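Local coordinates for protein glycosyltransferase Gtf1 (Streptococcus pneumoniae, PDB 4PQG) that is a bacterial glycosyltransferase of the GT-B fold that carries an added antiparallel beta-sheet domain and holds uridine-5'-diphosphate in the model, at residues A[169-174]-A[184-189]; A[283-288]-A[306-311]; A[310-315]-A[495-500]. One frame throughout, in Å; residues are numbered along the deposited sequence.

Contact 1. Residues A[169-174]-A[184-189]; sequences LYQRTF and DILMNQ
A beta bulge distorts one of the two antiparallel strands here: Tyr170, whose O takes the amide of Met187, and Gln171, beside Leu186, both face Tyr159 on the strand before. The N-H of Met187 reaches Tyr170 O over 2.8 Å, from above the carbonyl plane and not on a lone pair. Further along, Arg172 and Ile185 form a regular hydrogen-bonded pair, with Ile185 N to Arg172 O short at 2.6 Å.

Thr173 and Asp184 project side by side from one face of the hairpin. Thr173 OG1 donates to Asp184 OD1 at 2.7 Å, meeting the anti side of the carboxylate 30° out of its plane. Gln171 runs out extended along the same face, chi1 -178° turning CG opposite the backbone N, and its NE2 donates to Thr173 OG1 over 3.2 Å; that hydroxyl therefore relays between amide and carboxylate. Asp184 OD2 has a second partner, Lys198.

On the other face Met187 folds back at chi2 and chi3, bringing SD and CE each 3.5 Å from Arg172 NH1, while its CG meets Leu169 CG at 4.0 Å. Leu169 CD2 lies over one face of the guanidinium, toward its rim, and Arg172 NE pairs with Glu158.

The hairpin 166-175/181-188 belongs to the extended beta-sheet domain, between strand 154-163, which carries Tyr159 and Glu158, and strand 191-196, whose Glu192 and Tyr195 pack on Ile185.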
loop_
_atom_site.group_PDB
_atom_site.type_symbol
_atom_site.label_atom_id
_atom_site.label_comp_id
_atom_site.label_asym_id
_atom_site.label_seq_id
_atom_site.Cartn_x
_atom_site.Cartn_y
_atom_site.Cartn_z
ATOM N N LEU A 169 21.450 -1.450 -18.172
ATOM C CA LEU A 169 20.977 -0.069 -17.984
ATOM C C LEU A 169 22.105 0.828 -17.500
ATOM O O LEU A 169 22.653 0.582 -16.444
ATOM C CB LEU A 169 19.827 -0.024 -16.982
ATOM C CG LEU A 169 19.318 1.378 -16.618
ATOM C CD1 LEU A 169 18.751 2.082 -17.840
ATOM C CD2 LEU A 169 18.291 1.316 -15.482
ATOM N N TYR A 170 22.449 1.871 -18.248
ATOM C CA TYR A 170 23.477 2.805 -17.755
ATOM C C TYR A 170 23.020 4.236 -17.441
ATOM O O TYR A 170 23.686 4.947 -16.674
ATOM C CB TYR A 170 24.720 2.814 -18.654
ATOM C CG TYR A 170 24.475 3.228 -20.077
ATOM C CD1 TYR A 170 24.581 4.566 -20.464
ATOM C CD2 TYR A 170 24.152 2.278 -21.055
ATOM C CE1 TYR A 170 24.366 4.960 -21.781
ATOM C CE2 TYR A 170 23.933 2.664 -22.377
ATOM C CZ TYR A 170 24.043 4.005 -22.736
ATOM O OH TYR A 170 23.829 4.389 -24.046
ATOM N N GLN A 171 21.911 4.667 -18.029
ATOM C CA GLN A 171 21.467 6.060 -17.854
ATOM C C GLN A 171 19.955 6.151 -17.904
ATOM O O GLN A 171 19.307 5.464 -18.712
ATOM C CB GLN A 171 22.070 6.964 -18.942
ATOM C CG GLN A 171 21.729 8.453 -18.856
ATOM C CD GLN A 171 22.521 9.277 -19.861
ATOM O OE1 GLN A 171 23.680 8.975 -20.125
ATOM N NE2 GLN A 171 21.893 10.315 -20.441
ATOM N N ARG A 172 19.412 6.997 -17.032
ATOM C CA ARG A 172 18.006 7.395 -17.077
ATOM C C ARG A 172 17.950 8.901 -17.184
ATOM O O ARG A 172 18.624 9.588 -16.424
ATOM C CB ARG A 172 17.301 7.016 -15.783
ATOM C CG ARG A 172 17.051 5.557 -15.612
ATOM C CD ARG A 172 15.803 5.383 -14.766
ATOM N NE ARG A 172 15.576 3.969 -14.518
ATOM C CZ ARG A 172 15.961 3.309 -13.430
ATOM N NH1 ARG A 172 16.611 3.918 -12.446
ATOM N NH2 ARG A 172 15.681 2.015 -13.326
ATOM N N THR A 173 17.134 9.421 -18.091
ATOM C CA THR A 173 17.011 10.873 -18.247
ATOM C C THR A 173 15.544 11.248 -18.059
ATOM O O THR A 173 14.668 10.548 -18.557
ATOM C CB THR A 173 17.523 11.344 -19.635
ATOM O OG1 THR A 173 18.934 11.139 -19.728
ATOM C CG2 THR A 173 17.228 12.840 -19.876
ATOM N N PHE A 174 15.298 12.334 -17.334
ATOM C CA PHE A 174 13.947 12.873 -17.143
ATOM C C PHE A 174 13.791 14.191 -17.894
ATOM O O PHE A 174 14.719 15.017 -17.908
ATOM C CB PHE A 174 13.600 13.002 -15.647
ATOM C CG PHE A 174 13.320 11.671 -14.991
ATOM C CD1 PHE A 174 12.012 11.214 -14.847
ATOM C CD2 PHE A 174 14.363 10.844 -14.573
ATOM C CE1 PHE A 174 11.749 9.970 -14.289
ATOM C CE2 PHE A 174 14.108 9.604 -14.003
ATOM C CZ PHE A 174 12.793 9.163 -13.864
ATOM N N ASP A 184 20.031 13.718 -15.614
ATOM C CA ASP A 184 20.382 12.336 -15.971
ATOM C C ASP A 184 20.747 11.594 -14.698
ATOM O O ASP A 184 21.342 12.173 -13.796
ATOM C CB ASP A 184 21.579 12.278 -16.941
ATOM C CG ASP A 184 21.435 13.235 -18.116
ATOM O OD1 ASP A 184 20.372 13.182 -18.797
ATOM O OD2 ASP A 184 22.387 14.037 -18.367
ATOM N N ILE A 185 20.408 10.313 -14.622
ATOM C CA ILE A 185 20.882 9.515 -13.508
ATOM C C ILE A 185 21.829 8.510 -14.113
ATOM O O ILE A 185 21.439 7.768 -15.012
ATOM C CB ILE A 185 19.752 8.779 -12.750
ATOM C CG1 ILE A 185 18.596 9.743 -12.411
ATOM C CG2 ILE A 185 20.331 8.080 -11.510
ATOM C CD1 ILE A 185 17.324 9.043 -11.915
ATOM N N LEU A 186 23.070 8.516 -13.650
ATOM C CA LEU A 186 24.037 7.531 -14.109
ATOM C C LEU A 186 23.882 6.313 -13.214
ATOM O O LEU A 186 23.965 6.427 -11.994
ATOM C CB LEU A 186 25.455 8.106 -14.096
ATOM C CG LEU A 186 25.631 9.365 -14.961
ATOM C CD1 LEU A 186 27.110 9.763 -14.983
ATOM C CD2 LEU A 186 25.103 9.164 -16.382
ATOM N N MET A 187 23.630 5.159 -13.843
ATOM C CA MET A 187 23.313 3.924 -13.148
ATOM C C MET A 187 24.516 3.003 -13.066
ATOM O O MET A 187 25.351 2.964 -13.970
ATOM C CB MET A 187 22.173 3.190 -13.871
ATOM C CG MET A 187 20.916 4.020 -14.066
ATOM S SD MET A 187 20.105 4.468 -12.515
ATOM C CE MET A 187 19.861 2.839 -11.796
ATOM N N ASN A 188 24.594 2.244 -11.981
ATOM C CA ASN A 188 25.595 1.190 -11.882
ATOM C C ASN A 188 24.983 -0.003 -11.158
ATOM O O ASN A 188 24.740 0.034 -9.943
ATOM C CB ASN A 188 26.878 1.696 -11.206
ATOM C CG ASN A 188 27.924 0.598 -11.021
ATOM O OD1 ASN A 188 27.822 -0.485 -11.591
ATOM N ND2 ASN A 188 28.931 0.884 -10.215
ATOM N N GLN A 189 24.700 -1.036 -11.944
ATOM C CA GLN A 189 24.079 -2.272 -11.461
ATOM C C GLN A 189 22.848 -2.004 -10.581
ATOM O O GLN A 189 22.737 -2.522 -9.471
ATOM C CB GLN A 189 25.119 -3.166 -10.759
ATOM C CG GLN A 189 26.202 -3.738 -11.687
ATOM C CD GLN A 189 25.645 -4.538 -12.872
ATOM O OE1 GLN A 189 24.719 -5.350 -12.725
ATOM N NE2 GLN A 189 26.219 -4.317 -14.055
#

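Contact 2. Residues A[283-288]-A[306-311]; sequences FIVSTD and PKIVTI
Strands 283-285 and 308-310 run parallel at 30°, joined by backbone hydrogen bonds that alternate from strand to strand: Phe283 N to Lys307 O, Val309 N to Phe283 O, Val285 N to Val309 O, and Ile311 N, one residue past its strand, to Val285 O. The last of these is the most bent, 144° at the hydrogen.

Phe283 meets Pro306 with the edge of its ring, CE2 lying 3.5 Å from Pro306 CB, in the ring plane. Ile284 and Val309 project from the same face side by side, with their CG1 atoms 3.9 Å apart. Ile311 crosses the end of this row, and Ile284 CG2 rests 3.8 Å from Ile311 CB. On the other face, Val285 CG2 packs against Ile308 CG2 at 4.2 Å.

Beyond Val285, Thr310 OG1 donates to Asp288 OD1 over 2.9 Å, on its anti side and out of the carboxylate plane, the two side chains crossing at about a right angle. A chi1 of -61° sets OG1 beside the backbone N, where it reaches both Asp288 and Asn291. Thr287 is the N-cap of the helix, its OG1 bonded to the amide of Gln290.

This is a right-handed beta-alpha-beta crossover through helix 288-301, whose Leu294 and Phe298 cover Ile308 and Pro306. Strand 308-310 edges the seven-stranded parallel sheet, and Trp501 of helix 494-508 packs over Ile284 and Ile311.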
loop_
_atom_site.group_PDB
_atom_site.type_symbol
_atom_site.label_atom_id
_atom_site.label_comp_id
_atom_site.label_asym_id
_atom_site.label_seq_id
_atom_site.Cartn_x
_atom_site.Cartn_y
_atom_site.Cartn_z
ATOM N N PHE A 283 4.443 10.993 17.476
ATOM C CA PHE A 283 4.152 9.729 16.810
ATOM C C PHE A 283 2.643 9.528 16.753
ATOM O O PHE A 283 1.922 9.931 17.674
ATOM C CB PHE A 283 4.813 8.571 17.544
ATOM C CG PHE A 283 6.320 8.611 17.521
ATOM C CD1 PHE A 283 7.032 7.950 16.510
ATOM C CD2 PHE A 283 7.035 9.297 18.504
ATOM C CE1 PHE A 283 8.419 7.984 16.488
ATOM C CE2 PHE A 283 8.419 9.333 18.485
ATOM C CZ PHE A 283 9.111 8.667 17.475
ATOM N N ILE A 284 2.174 8.927 15.658
ATOM C CA ILE A 284 0.774 8.546 15.505
ATOM C C ILE A 284 0.645 7.015 15.529
ATOM O O ILE A 284 1.370 6.317 14.807
ATOM C CB ILE A 284 0.177 9.096 14.187
ATOM C CG1 ILE A 284 0.432 10.605 14.055
ATOM C CG2 ILE A 284 -1.319 8.801 14.098
ATOM C CD1 ILE A 284 -0.057 11.199 12.735
ATOM N N VAL A 285 -0.247 6.497 16.378
ATOM C CA VAL A 285 -0.603 5.064 16.379
ATOM C C VAL A 285 -2.103 4.889 16.204
ATOM O O VAL A 285 -2.860 5.803 16.505
ATOM C CB VAL A 285 -0.176 4.323 17.663
ATOM C CG1 VAL A 285 1.329 4.375 17.848
ATOM C CG2 VAL A 285 -0.899 4.888 18.883
ATOM N N SER A 286 -2.543 3.710 15.757
ATOM C CA SER A 286 -3.954 3.509 15.447
ATOM C C SER A 286 -4.873 3.166 16.629
ATOM O O SER A 286 -6.081 3.354 16.530
ATOM C CB SER A 286 -4.128 2.457 14.356
ATOM O OG SER A 286 -3.597 2.929 13.129
ATOM N N THR A 287 -4.311 2.627 17.704
ATOM C CA THR A 287 -5.105 2.237 18.876
ATOM C C THR A 287 -4.476 2.736 20.157
ATOM O O THR A 287 -3.265 2.927 20.221
ATOM C CB THR A 287 -5.226 0.718 19.009
ATOM O OG1 THR A 287 -3.939 0.168 19.311
ATOM C CG2 THR A 287 -5.791 0.106 17.755
ATOM N N ASP A 288 -5.296 2.911 21.190
ATOM C CA ASP A 288 -4.801 3.312 22.502
ATOM C C ASP A 288 -3.921 2.260 23.159
ATOM O O ASP A 288 -3.043 2.608 23.928
ATOM C CB ASP A 288 -5.951 3.652 23.461
ATOM C CG ASP A 288 -6.581 4.997 23.162
ATOM O OD1 ASP A 288 -5.859 5.929 22.743
ATOM O OD2 ASP A 288 -7.806 5.114 23.351
ATOM N N PRO A 306 8.531 10.920 24.005
ATOM C CA PRO A 306 7.902 11.642 22.919
ATOM C C PRO A 306 6.396 11.722 23.105
ATOM O O PRO A 306 5.820 10.961 23.888
ATOM C CB PRO A 306 8.248 10.797 21.693
ATOM C CG PRO A 306 8.419 9.415 22.210
ATOM C CD PRO A 306 8.784 9.502 23.665
ATOM N N LYS A 307 5.778 12.657 22.393
ATOM C CA LYS A 307 4.341 12.763 22.331
ATOM C C LYS A 307 3.822 11.680 21.394
ATOM O O LYS A 307 4.372 11.466 20.313
ATOM C CB LYS A 307 3.924 14.141 21.826
ATOM C CG LYS A 307 2.422 14.280 21.656
ATOM C CD LYS A 307 1.981 15.719 21.466
ATOM C CE LYS A 307 0.483 15.828 21.733
ATOM N NZ LYS A 307 -0.063 17.177 21.422
ATOM N N ILE A 308 2.772 10.994 21.823
ATOM C CA ILE A 308 2.177 9.917 21.026
ATOM C C ILE A 308 0.677 10.121 20.979
ATOM O O ILE A 308 0.030 10.187 22.014
ATOM C CB ILE A 308 2.489 8.532 21.613
ATOM C CG1 ILE A 308 4.001 8.302 21.711
ATOM C CG2 ILE A 308 1.785 7.443 20.817
ATOM C CD1 ILE A 308 4.386 7.002 22.399
ATOM N N VAL A 309 0.123 10.231 19.781
ATOM C CA VAL A 309 -1.308 10.478 19.629
ATOM C C VAL A 309 -1.953 9.276 18.949
ATOM O O VAL A 309 -1.341 8.653 18.077
ATOM C CB VAL A 309 -1.605 11.815 18.887
ATOM C CG1 VAL A 309 -0.978 11.858 17.509
ATOM C CG2 VAL A 309 -3.103 12.078 18.774
ATOM N N THR A 310 -3.175 8.949 19.365
ATOM C CA THR A 310 -3.936 7.872 18.762
ATOM C C THR A 310 -4.880 8.410 17.699
ATOM O O THR A 310 -5.813 9.141 18.001
ATOM C CB THR A 310 -4.731 7.081 19.810
ATOM O OG1 THR A 310 -3.824 6.495 20.760
ATOM C CG2 THR A 310 -5.568 5.990 19.142
ATOM N N ILE A 311 -4.620 8.059 16.440
ATOM C CA ILE A 311 -5.517 8.412 15.352
ATOM C C ILE A 311 -5.643 7.196 14.452
ATOM O O ILE A 311 -4.654 6.786 13.832
ATOM C CB ILE A 311 -5.015 9.610 14.518
ATOM C CG1 ILE A 311 -4.531 10.761 15.408
ATOM C CG2 ILE A 311 -6.098 10.071 13.552
ATOM C CD1 ILE A 311 -3.725 11.796 14.651
#

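Contact 3. Residues A[310-315]-A[495-500]; sequences TIPVGS and KEILEK. With NAG (2-acetamido-2-deoxy-beta-D-glucopyranose), chain D.
Ile497 has an unusual chi1 of -148°, away from a staggered value, and with chi2 at 61° its CD1 is carried up to the ring of Pro312 while CG2 remains beside Ser315. Ser315 answers with OG between its backbone N and carbonyl carbon (chi1 58°), which sets the hydroxyl against that CG2.

Pro312 and Ile497 slide past each other in opposite directions. The proline touches through its ring carbons, CD first: Pro312 CD lies 3.4 Å from Ile497 CD1, closer than carbons usually pack, and Pro312 CG follows at 3.7 Å. Ile311 sends its CG2 branch to the same methyl, 4.0 Å from Ile497 CD1, the two side chains crossing at about a right angle. Lower on the isoleucine, Ser315 OG comes within 3.3 Å of Ile497 CG2; the polar partner of that OG is Thr494 OG1, at the start of helix 494-508. Lys500, one turn after Ile497, lays the carbon part of its chain alongside the loop, its CD 4.2 Å from Pro312 CD.

Val313 turns away from the helix and faces NAG, with Val313 CG1 3.4 Å from NAG O6. NAG is hydrogen-bonded by His250, Glu412 and the amides of Gly413, Phe414 and Gly415. Val35 of helix 24-38 also packs on Ile497, so the C-terminal helix lies back on the N-terminal Rossmann-like domain, as in GT-B proteins.

No hydrogen bond or salt bridge joins 310-315 to 495-500, so these two pieces meet by apolar packing, with Ser315 to Thr494 a polar tie one residue earlier on the helix. The tight approach of Pro312 to Ile497, together with the off-staggered torsion, suggests some local strain.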
loop_
_atom_site.group_PDB
_atom_site.type_symbol
_atom_site.label_atom_id
_atom_site.label_comp_id
_atom_site.label_asym_id
_atom_site.label_seq_id
_atom_site.Cartn_x
_atom_site.Cartn_y
_atom_site.Cartn_z
ATOM N N THR A 310 -3.175 8.949 19.365
ATOM C CA THR A 310 -3.936 7.872 18.762
ATOM C C THR A 310 -4.880 8.410 17.699
ATOM O O THR A 310 -5.813 9.141 18.001
ATOM C CB THR A 310 -4.731 7.081 19.810
ATOM O OG1 THR A 310 -3.824 6.495 20.760
ATOM C CG2 THR A 310 -5.568 5.990 19.142
ATOM N N ILE A 311 -4.620 8.059 16.440
ATOM C CA ILE A 311 -5.517 8.412 15.352
ATOM C C ILE A 311 -5.643 7.196 14.452
ATOM O O ILE A 311 -4.654 6.786 13.832
ATOM C CB ILE A 311 -5.015 9.610 14.518
ATOM C CG1 ILE A 311 -4.531 10.761 15.408
ATOM C CG2 ILE A 311 -6.098 10.071 13.552
ATOM C CD1 ILE A 311 -3.725 11.796 14.651
ATOM N N PRO A 312 -6.843 6.593 14.404
ATOM C CA PRO A 312 -7.091 5.432 13.544
ATOM C C PRO A 312 -6.706 5.758 12.102
ATOM O O PRO A 312 -7.019 6.848 11.632
ATOM C CB PRO A 312 -8.598 5.250 13.646
ATOM C CG PRO A 312 -8.929 5.734 15.019
ATOM C CD PRO A 312 -8.014 6.903 15.257
ATOM N N VAL A 313 -6.044 4.811 11.427
ATOM C CA VAL A 313 -5.609 4.964 10.039
ATOM C C VAL A 313 -6.777 4.867 9.062
ATOM O O VAL A 313 -6.647 5.190 7.888
ATOM C CB VAL A 313 -4.505 3.943 9.631
ATOM C CG1 VAL A 313 -3.193 4.244 10.341
ATOM C CG2 VAL A 313 -4.940 2.500 9.870
ATOM N N GLY A 314 -7.923 4.419 9.546
ATOM C CA GLY A 314 -9.102 4.343 8.688
ATOM C C GLY A 314 -10.334 4.803 9.435
ATOM O O GLY A 314 -10.338 4.870 10.661
ATOM N N SER A 315 -11.387 5.110 8.686
ATOM C CA SER A 315 -12.682 5.409 9.283
ATOM C C SER A 315 -13.741 5.013 8.263
ATOM O O SER A 315 -13.421 4.798 7.096
ATOM C CB SER A 315 -12.773 6.895 9.660
ATOM O OG SER A 315 -12.558 7.724 8.527
ATOM N N LYS A 495 -17.014 11.028 10.603
ATOM C CA LYS A 495 -17.326 12.242 11.376
ATOM C C LYS A 495 -16.427 12.418 12.601
ATOM O O LYS A 495 -15.838 13.482 12.780
ATOM C CB LYS A 495 -18.813 12.316 11.720
ATOM C CG LYS A 495 -19.657 12.493 10.466
ATOM C CD LYS A 495 -21.127 12.771 10.745
ATOM C CE LYS A 495 -21.886 12.862 9.430
ATOM N NZ LYS A 495 -23.359 12.830 9.631
ATOM N N GLU A 496 -16.283 11.369 13.414
ATOM C CA GLU A 496 -15.359 11.400 14.560
ATOM C C GLU A 496 -13.901 11.658 14.143
ATOM O O GLU A 496 -13.194 12.449 14.783
ATOM C CB GLU A 496 -15.414 10.091 15.367
ATOM C CG GLU A 496 -16.764 9.690 15.951
ATOM C CD GLU A 496 -16.825 8.206 16.327
ATOM O OE1 GLU A 496 -16.372 7.843 17.446
ATOM O OE2 GLU A 496 -17.324 7.399 15.501
ATOM N N ILE A 497 -13.442 10.971 13.096
ATOM C CA ILE A 497 -12.017 11.029 12.710
ATOM C C ILE A 497 -11.574 12.419 12.229
ATOM O O ILE A 497 -10.458 12.849 12.523
ATOM C CB ILE A 497 -11.631 9.924 11.692
ATOM C CG1 ILE A 497 -10.185 9.467 11.894
ATOM C CG2 ILE A 497 -11.807 10.396 10.256
ATOM C CD1 ILE A 497 -9.906 8.882 13.253
ATOM N N LEU A 498 -12.464 13.105 11.509
ATOM C CA LEU A 498 -12.243 14.473 11.033
ATOM C C LEU A 498 -11.898 15.413 12.173
ATOM O O LEU A 498 -11.004 16.255 12.044
ATOM C CB LEU A 498 -13.483 14.992 10.301
ATOM C CG LEU A 498 -13.832 14.286 8.990
ATOM C CD1 LEU A 498 -15.249 14.607 8.534
ATOM C CD2 LEU A 498 -12.825 14.635 7.904
ATOM N N GLU A 499 -12.612 15.254 13.287
ATOM C CA GLU A 499 -12.378 16.052 14.484
ATOM C C GLU A 499 -11.031 15.747 15.108
ATOM O O GLU A 499 -10.383 16.641 15.651
ATOM C CB GLU A 499 -13.500 15.837 15.508
ATOM C CG GLU A 499 -14.788 16.567 15.159
ATOM C CD GLU A 499 -14.579 18.068 15.026
ATOM O OE1 GLU A 499 -13.965 18.675 15.936
ATOM O OE2 GLU A 499 -15.012 18.638 14.001
ATOM N N LYS A 500 -10.610 14.486 15.038
ATOM C CA LYS A 500 -9.303 14.113 15.572
ATOM C C LYS A 500 -8.202 14.768 14.742
ATOM O O LYS A 500 -7.233 15.294 15.289
ATOM C CB LYS A 500 -9.123 12.592 15.617
ATOM C CG LYS A 500 -10.145 11.884 16.492
ATOM C CD LYS A 500 -9.808 10.415 16.723
ATOM C CE LYS A 500 -10.996 9.659 17.299
ATOM N NZ LYS A 500 -11.349 10.118 18.674
HETATM C C1 NAG D . -0.414 -2.342 8.199
HETATM C C2 NAG D . -0.708 -3.224 9.405
HETATM C C3 NAG D . -2.230 -3.032 9.449
HETATM C C4 NAG D . -2.630 -1.548 9.419
HETATM C C5 NAG D . -1.888 -0.794 8.281
HETATM C C6 NAG D . -2.277 0.671 8.118
HETATM C C7 NAG D . 0.001 -5.453 10.088
HETATM C C8 NAG D . 0.225 -6.863 9.619
HETATM N N2 NAG D . -0.422 -4.617 9.155
HETATM O O1 NAG D . 0.519 -2.718 7.227
HETATM O O3 NAG D . -2.823 -3.714 10.541
HETATM O O4 NAG D . -4.019 -1.473 9.207
HETATM O O5 NAG D . -0.493 -0.974 8.536
HETATM O O6 NAG D . -1.808 1.346 9.263
HETATM O O7 NAG D . 0.220 -5.131 11.267
#

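Contacts 2 and 3 are continuous: they share Thr310 and Ile311, their centres lie about 11 Å apart, and Ser286 OG approaches Val313 CG1 to 3.1 Å. Together they carry the chain from the edge of the parallel sheet into a loop that has the C-terminal helix behind it and NAG in front, at Val313. The Ser286 side chain is about 5 Å from NAG and about 8 Å from UDP, whereas that of Pro312 is about 11 Å from UDP. Contact 1 stands apart in the antiparallel domain, its centre about 41 Å from that of contact 2 and 42 Å from that of contact 3, touching neither.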